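Local coordinates for putative Glycerophosphoryl diester phosphodiesterase (Silicibacter pomeroyi, PDB 3L12), which is a putative member of the glycerophosphoryl diester phosphodiesterase family, a TIM-barrel protein that holds a magnesium ion among its carboxylates, at residues G22-R27 / E50-M55; V18-H23 / I293-P298. All blocks are in the same frame, centred on the assembly; numbering follows the deposited sequence. Where two conformers were deposited one is given.

Overall arrangement
Strand 19-23 of the TIM barrel has a parallel neighbour on each edge, and the two contacts take one each: contact 1 joins its C-terminal end to strand 48-55, contact 2 joins its whole length to strand 292-295, the last strand of the barrel. Both are buried and they share Gly22 and His23; their centres lie about 11 Å apart. Contact 1 is small and polar, built on carboxylates, an arginine, waters and a magnesium ion. Contact 2 buries roughly twice the surface and rests mostly on backbone bonds and aliphatic side chains, turning polar at His23 and Asp296. The two meet where Arg27 NH2 forms a salt bridge with Asp296 OD2, 2.9 Å apart.

Contact 1 of 2, residues G22-R27 / E50-M55; sequences GHRGAR and EFDVVM. With MG (magnesium ion), chain C.
His23 and Glu50 swing CG anti to the backbone N (chi1 -168° and -175°), which lays ring and carboxylate side by side at the C-terminal end of two parallel TIM-barrel strands. Glu50 bends at its second torsion, putting OE1 3.2 Å from CD2 of His23 and OE2 on the magnesium ion. Strands 19-23 and 48-55 belong to a beta-alpha-beta unit with helix 35-43. Glu50 N donates to Gly22 O at 3.0 Å in a nearly straight bond beside the His23-Glu50 bridge, and Arg24 N makes a weak bond to Glu50 O. Gly25 N, closing a type II turn, reaches Gly22 O from the face opposite Glu50 N, so this carbonyl serves strand and turn. Arg24, the third residue of the turn, sends out an extended chain and lays its CG over the centre of one face of the His23 ring. Its NE forms a salt bridge with Asp52 OD2 at 3.6 Å; the oxygen lies well out of the guanidinium plane (planes 80° apart), so their direct contact is one of charge. Glu32 pairs with the far end of Arg24, while Asn33 donates to Asp52 OD2. Glu50, Asp52 and Glu149 bind the magnesium ion. One metal-bound water ties the site together: it accepts from Arg24 NE at 2.8 Å and donates to Glu50 OE1 and Asp52 OD2, each 2.6 Å away.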
# COMPACT_ATOMS: atom_id res chain seq x y z
N GLY A 22 -12.31 -0.67 3.85
CA GLY A 22 -11.01 -0.09 4.18
C GLY A 22 -11.10 0.90 5.30
O GLY A 22 -11.72 1.96 5.14
N HIS A 23 -10.57 0.55 6.48
CA HIS A 23 -10.68 1.42 7.67
C HIS A 23 -9.80 2.68 7.52
O HIS A 23 -8.56 2.59 7.44
CB HIS A 23 -10.30 0.65 8.92
CG HIS A 23 -10.65 1.36 10.18
ND1 HIS A 23 -9.71 1.58 11.17
CD2 HIS A 23 -11.80 1.92 10.60
CE1 HIS A 23 -10.32 2.20 12.19
NE2 HIS A 23 -11.58 2.44 11.84
N ARG A 24 -10.46 3.86 7.45
CA ARG A 24 -9.80 5.16 7.19
C ARG A 24 -8.99 5.09 5.91
O ARG A 24 -8.04 5.76 5.76
CB ARG A 24 -8.93 5.59 8.39
CG ARG A 24 -9.69 5.46 9.69
CD ARG A 24 -8.90 5.90 10.89
NE ARG A 24 -9.71 5.63 12.05
CZ ARG A 24 -9.30 5.74 13.33
NH1 ARG A 24 -8.07 6.17 13.65
NH2 ARG A 24 -10.14 5.37 14.30
N GLY A 25 -9.44 4.27 4.97
CA GLY A 25 -8.65 3.96 3.79
C GLY A 25 -7.96 2.64 4.06
O GLY A 25 -8.57 1.55 3.98
N ALA A 26 -6.67 2.67 4.39
CA ALA A 26 -5.88 1.47 4.70
C ALA A 26 -4.82 1.90 5.71
O ALA A 26 -3.66 2.03 5.37
CB ALA A 26 -5.23 0.90 3.50
N ARG A 27 -5.26 2.16 6.93
CA ARG A 27 -4.38 2.68 7.96
C ARG A 27 -3.14 1.82 8.21
O ARG A 27 -2.09 2.31 8.62
CB ARG A 27 -5.19 2.86 9.25
CG ARG A 27 -4.39 3.23 10.51
CD ARG A 27 -5.25 3.62 11.70
NE ARG A 27 -6.14 2.53 12.15
CZ ARG A 27 -6.72 2.44 13.31
NH1 ARG A 27 -6.56 3.38 14.25
NH2 ARG A 27 -7.43 1.37 13.61
N GLU A 50 -14.38 3.24 4.85
CA GLU A 50 -14.88 3.88 6.03
C GLU A 50 -13.97 5.07 6.36
O GLU A 50 -12.73 4.99 6.20
CB GLU A 50 -14.92 2.93 7.17
CG GLU A 50 -15.55 3.44 8.47
CD GLU A 50 -14.63 4.19 9.42
OE1 GLU A 50 -13.43 4.31 9.18
OE2 GLU A 50 -15.11 4.68 10.50
N PHE A 51 -14.56 6.15 6.81
CA PHE A 51 -13.80 7.31 7.20
C PHE A 51 -14.65 8.14 8.16
O PHE A 51 -15.85 7.88 8.31
CB PHE A 51 -13.41 8.09 5.96
CG PHE A 51 -14.58 8.52 5.14
CD1 PHE A 51 -15.09 7.69 4.18
CD2 PHE A 51 -15.21 9.76 5.36
CE1 PHE A 51 -16.18 8.08 3.39
CE2 PHE A 51 -16.30 10.15 4.58
CZ PHE A 51 -16.77 9.29 3.58
N ASP A 52 -14.04 9.16 8.75
CA ASP A 52 -14.65 9.90 9.85
C ASP A 52 -14.77 11.34 9.47
O ASP A 52 -13.85 11.87 8.78
CB ASP A 52 -13.81 9.77 11.10
CG ASP A 52 -13.40 8.34 11.36
OD1 ASP A 52 -14.28 7.55 11.85
OD2 ASP A 52 -12.21 8.01 11.07
N VAL A 53 -15.84 11.99 9.94
CA VAL A 53 -16.04 13.40 9.66
C VAL A 53 -16.32 14.15 10.95
O VAL A 53 -17.09 13.71 11.78
CB VAL A 53 -17.18 13.62 8.65
CG1 VAL A 53 -17.43 15.14 8.37
CG2 VAL A 53 -16.88 12.85 7.35
N VAL A 54 -15.60 15.27 11.10
CA VAL A 54 -15.67 16.16 12.25
C VAL A 54 -15.79 17.62 11.73
O VAL A 54 -15.27 17.97 10.64
CB VAL A 54 -14.36 15.94 13.08
CG1 VAL A 54 -14.25 16.95 14.18
CG2 VAL A 54 -14.25 14.46 13.59
N MSE A 55 -16.49 18.49 12.48
CA MSE A 55 -16.64 19.89 12.11
C MSE A 55 -15.53 20.82 12.66
O MSE A 55 -15.20 20.72 13.83
CB MSE A 55 -17.96 20.43 12.63
CG MSE A 55 -19.23 19.73 12.15
SE MSE A 55 -19.38 19.83 10.21
CE MSE A 55 -19.50 21.43 9.90
MG MG C . -14.29 5.52 12.25
O HOH W 1 -12.42 5.42 11.35
O HOH W 2 -13.33 5.89 14.12

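Contact 2 of 2, residues V18-H23 / I293-P298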
# COMPACT_ATOMS: atom_id res chain seq x y z
N VAL A 18 -17.94 -11.90 1.45
CA VAL A 18 -17.78 -11.10 2.61
C VAL A 18 -17.17 -9.78 2.11
O VAL A 18 -16.11 -9.76 1.49
CB VAL A 18 -16.90 -11.73 3.71
CG1 VAL A 18 -16.77 -10.73 4.90
CG2 VAL A 18 -17.49 -13.04 4.12
N ARG A 19 -17.85 -8.68 2.39
CA ARG A 19 -17.36 -7.37 1.93
C ARG A 19 -16.14 -6.95 2.74
O ARG A 19 -15.99 -7.34 3.93
CB ARG A 19 -18.45 -6.29 2.04
CG ARG A 19 -19.74 -6.60 1.31
CD ARG A 19 -19.55 -6.80 -0.17
NE ARG A 19 -20.85 -7.18 -0.73
CZ ARG A 19 -21.09 -7.35 -2.02
NH1 ARG A 19 -20.13 -7.19 -2.90
NH2 ARG A 19 -22.31 -7.67 -2.42
N VAL A 20 -15.28 -6.18 2.07
CA VAL A 20 -14.02 -5.65 2.67
C VAL A 20 -14.12 -4.13 2.67
O VAL A 20 -14.24 -3.50 1.63
CB VAL A 20 -12.76 -6.13 1.98
CG1 VAL A 20 -11.48 -5.53 2.65
CG2 VAL A 20 -12.66 -7.70 2.03
N ILE A 21 -14.14 -3.56 3.88
CA ILE A 21 -14.24 -2.12 4.07
C ILE A 21 -12.90 -1.62 4.59
O ILE A 21 -12.43 -2.05 5.63
CB ILE A 21 -15.40 -1.71 4.94
CG1 ILE A 21 -16.75 -2.26 4.44
CG2 ILE A 21 -15.49 -0.13 5.04
CD1 ILE A 21 -17.16 -3.59 5.05
N GLY A 22 -12.31 -0.67 3.85
CA GLY A 22 -11.01 -0.09 4.18
C GLY A 22 -11.10 0.90 5.30
O GLY A 22 -11.72 1.96 5.14
N HIS A 23 -10.57 0.55 6.48
CA HIS A 23 -10.68 1.42 7.67
C HIS A 23 -9.80 2.68 7.52
O HIS A 23 -8.56 2.59 7.44
CB HIS A 23 -10.30 0.65 8.92
CG HIS A 23 -10.65 1.36 10.18
ND1 HIS A 23 -9.71 1.58 11.17
CD2 HIS A 23 -11.80 1.92 10.60
CE1 HIS A 23 -10.32 2.20 12.19
NE2 HIS A 23 -11.58 2.44 11.84
N ILE A 293 -16.33 -6.91 6.73
CA ILE A 293 -15.25 -6.68 7.67
C ILE A 293 -14.52 -5.39 7.37
O ILE A 293 -14.08 -5.17 6.22
CB ILE A 293 -14.22 -7.83 7.57
CG1 ILE A 293 -14.86 -9.12 8.00
CG2 ILE A 293 -12.99 -7.58 8.45
CD1 ILE A 293 -13.97 -10.37 7.70
N VAL A 294 -14.51 -4.49 8.36
CA VAL A 294 -13.77 -3.27 8.32
C VAL A 294 -12.40 -3.61 8.88
O VAL A 294 -12.26 -4.11 10.01
CB VAL A 294 -14.44 -2.17 9.19
CG1 VAL A 294 -13.66 -0.87 9.15
CG2 VAL A 294 -15.89 -1.95 8.72
N THR A 295 -11.38 -3.28 8.10
CA THR A 295 -9.99 -3.65 8.39
C THR A 295 -8.96 -2.54 8.06
O THR A 295 -9.07 -1.82 7.08
CB THR A 295 -9.61 -4.96 7.66
OG1 THR A 295 -8.29 -5.41 8.08
CG2 THR A 295 -9.69 -4.77 6.10
N ASP A 296 -7.91 -2.47 8.88
CA ASP A 296 -6.74 -1.65 8.59
C ASP A 296 -5.80 -2.26 7.53
O ASP A 296 -4.91 -1.57 6.99
CB ASP A 296 -5.92 -1.43 9.88
CG ASP A 296 -6.69 -0.60 10.92
OD1 ASP A 296 -7.26 0.40 10.54
OD2 ASP A 296 -6.67 -0.95 12.12
N TYR A 297 -6.03 -3.56 7.22
CA TYR A 297 -5.16 -4.35 6.32
C TYR A 297 -6.01 -5.03 5.25
O TYR A 297 -6.28 -6.23 5.35
CB TYR A 297 -4.39 -5.40 7.12
CG TYR A 297 -3.43 -4.80 8.12
CD1 TYR A 297 -2.14 -4.45 7.74
CD2 TYR A 297 -3.84 -4.56 9.43
CE1 TYR A 297 -1.24 -3.86 8.65
CE2 TYR A 297 -2.97 -3.94 10.33
CZ TYR A 297 -1.70 -3.61 9.95
OH TYR A 297 -0.78 -3.04 10.85
N PRO A 298 -6.43 -4.26 4.26
CA PRO A 298 -7.32 -4.88 3.23
C PRO A 298 -6.66 -6.03 2.47
O PRO A 298 -7.34 -7.02 2.21
CB PRO A 298 -7.66 -3.71 2.29
CG PRO A 298 -7.14 -2.50 2.91
CD PRO A 298 -6.30 -2.80 4.09
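The TIM barrel closes here: strand 292-295, the last in the chain, runs parallel to the first, 19-23, and four backbone hydrogen bonds hold them in register. Ile293 N donates to Arg19 O, Ile21 N to Ile293 O, Thr295 N to Ile21 O and His23 N to Thr295 O, all between 2.8 and 3.0 Å. On one face of the sheet the CG1 methyl of Val20 meets CG2 of Thr295 at 4.0 Å and also touches the ring of Pro298, which begins helix 298-307; further along that helix Thr301 and Leu305 also touch Val20. On the other face Ile21 CB and Val294 CG2 are 3.8 Å apart, their side chains crossing at a slant. Val294 has CG1 anti to its backbone N (chi1 180°), which carries that methyl to 3.7 Å from CD2 of His23. At the end of the strand, Thr295 OG1 accepts from Tyr297 N in an ST turn, just ahead of the helix for which Tyr297 is the N-cap residue; the hydroxyl's strongest polar partner is Val276 O, outside the two segments. Asp296 helps fix the rotation of the imidazole: His23 ND1 donates to Asp296 OD1 at 2.8 Å, the oxygen lying in the ring plane and met on its syn side, with the nitrogen 29° out of the carboxylate plane.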